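Local coordinates for protein cyclic nucleotide-gated potassium channel mll3241 (Mesorhizobium loti, PDB 4MUV) that forms a homotetrameric potassium channel activated by cyclic AMP, of which this chain is the cytoplasmic cyclic nucleotide-binding domain, at residues Phe10-Gln15 with Thr103-Ser108. The protein carries 3 engineered substitutions. Residues are numbered along the deposited sequence; the frame is centred on the assembly and turned at random.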
# COMPACT_ATOMS: atom_id res chain seq x y z
N PHE A 10 11.73 10.85 -0.83
CA PHE A 10 12.64 9.82 -0.30
C PHE A 10 13.08 10.02 1.14
O PHE A 10 13.42 9.05 1.80
CB PHE A 10 13.89 9.72 -1.18
CG PHE A 10 14.81 8.59 -0.79
CD1 PHE A 10 14.50 7.29 -1.11
CD2 PHE A 10 15.97 8.84 -0.08
CE1 PHE A 10 15.35 6.26 -0.75
CE2 PHE A 10 16.81 7.82 0.29
CZ PHE A 10 16.52 6.52 -0.05
N VAL A 11 13.11 11.27 1.61
CA VAL A 11 13.82 11.62 2.85
C VAL A 11 13.42 10.81 4.10
O VAL A 11 14.23 10.60 5.00
CB VAL A 11 13.64 13.15 3.13
CG1 VAL A 11 12.19 13.53 3.44
CG2 VAL A 11 14.52 13.62 4.24
N ARG A 12 12.17 10.36 4.15
CA ARG A 12 11.60 9.61 5.27
C ARG A 12 11.58 8.11 5.01
O ARG A 12 11.29 7.31 5.91
CB ARG A 12 10.12 10.03 5.52
CG ARG A 12 9.83 11.55 5.54
CD ARG A 12 8.32 11.79 5.75
NE ARG A 12 7.90 11.12 6.98
CZ ARG A 12 6.65 10.81 7.34
NH1 ARG A 12 5.60 11.03 6.54
NH2 ARG A 12 6.45 10.23 8.53
N ASN A 13 11.85 7.68 3.78
CA ASN A 13 11.43 6.33 3.39
C ASN A 13 12.14 5.22 4.13
O ASN A 13 11.49 4.27 4.57
CB ASN A 13 11.65 6.11 1.91
CG ASN A 13 10.70 6.85 1.05
OD1 ASN A 13 9.90 7.64 1.51
ND2 ASN A 13 10.80 6.62 -0.25
N TRP A 14 13.46 5.30 4.21
CA TRP A 14 14.20 4.23 4.84
C TRP A 14 13.81 4.10 6.32
O TRP A 14 13.63 2.99 6.82
CB TRP A 14 15.70 4.44 4.71
CG TRP A 14 16.42 3.22 5.16
CD1 TRP A 14 17.04 3.05 6.34
CD2 TRP A 14 16.53 1.98 4.46
NE1 TRP A 14 17.55 1.78 6.43
CE2 TRP A 14 17.26 1.11 5.28
CE3 TRP A 14 16.10 1.52 3.20
CZ2 TRP A 14 17.55 -0.18 4.93
CZ3 TRP A 14 16.41 0.22 2.83
CH2 TRP A 14 17.13 -0.62 3.70
N GLN A 15 13.68 5.23 7.02
CA GLN A 15 13.30 5.17 8.43
C GLN A 15 11.97 4.44 8.60
O GLN A 15 11.79 3.63 9.52
CB GLN A 15 13.23 6.56 9.05
CG GLN A 15 12.81 6.56 10.54
CD GLN A 15 11.29 6.72 10.73
OE1 GLN A 15 10.66 7.59 10.13
NE2 GLN A 15 10.71 5.90 11.60
N THR A 103 -4.66 10.70 11.54
CA THR A 103 -3.62 11.12 10.62
C THR A 103 -2.76 9.91 10.35
O THR A 103 -2.41 9.19 11.26
CB THR A 103 -2.75 12.19 11.26
OG1 THR A 103 -3.57 13.14 11.92
CG2 THR A 103 -1.90 12.85 10.19
N VAL A 104 -2.41 9.66 9.09
CA VAL A 104 -1.72 8.43 8.74
C VAL A 104 -0.52 8.69 7.82
O VAL A 104 -0.57 9.55 6.95
CB VAL A 104 -2.72 7.43 8.09
CG1 VAL A 104 -3.27 7.97 6.75
CG2 VAL A 104 -2.11 6.05 7.94
N SER A 105 0.59 7.98 8.05
CA SER A 105 1.73 7.97 7.14
C SER A 105 1.72 6.69 6.37
O SER A 105 1.55 5.59 6.93
CB SER A 105 3.10 8.09 7.84
OG SER A 105 3.18 9.36 8.43
N LEU A 106 1.91 6.85 5.07
CA LEU A 106 1.87 5.78 4.09
C LEU A 106 3.14 5.80 3.27
O LEU A 106 3.70 6.85 3.02
CB LEU A 106 0.71 6.02 3.12
CG LEU A 106 -0.67 6.23 3.68
CD1 LEU A 106 -1.67 6.62 2.60
CD2 LEU A 106 -1.14 5.00 4.41
N LEU A 107 3.56 4.63 2.82
CA LEU A 107 4.53 4.50 1.74
C LEU A 107 3.75 4.05 0.50
O LEU A 107 3.16 2.98 0.48
CB LEU A 107 5.64 3.51 2.10
CG LEU A 107 6.52 3.92 3.27
CD1 LEU A 107 7.40 2.78 3.72
CD2 LEU A 107 7.39 5.10 2.89
N SER A 108 3.76 4.90 -0.53
CA SER A 108 3.05 4.67 -1.78
C SER A 108 3.94 3.97 -2.79
O SER A 108 5.07 4.42 -3.00
CB SER A 108 2.57 6.01 -2.36
OG SER A 108 1.89 5.84 -3.59
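Leu107 and Asn13 form the tightly packed end of the contact between residues 10-15 and strand 104-110: methyl CD2 of Leu107 lies 3.8 Å from OD1 of Asn13, the two side chains crossing at a slant. Both residues are buried, and both also touch Ala40 of the neighbouring strand 39-43. The amide nitrogen ND2 of Asn13 is hydrogen-bonded to the carbonyls of Leu38 and Val35, which fixes the turn of the amide and leaves its oxygen side to the leucine.

The other end is looser and nearer solvent, where the partly exposed Arg12 reaches across. Its chain is extended at chi2 but bends at chi3 (56°), bringing the guanidinium edge-on to Ser105 OG, which lies near its plane. From Arg12 NH1 to Ser105 OG runs a weak bond, 3.5 Å long, with 148° at the hydrogen. Glu64 is the stronger partner, salt-bridged to Arg12 NH2 and hydrogen-bonded to Ser105 OG. Were Arg12 an alanine, the Glu64 carboxylate would probably lose its cationic mate and Ser105 its guanidinium neighbour. The chemistry implies that the N-terminal helical segment joins the beta-roll through a methyl-to-amide-oxygen contact beside a charge-paired polar cluster, away from the nucleotide pocket.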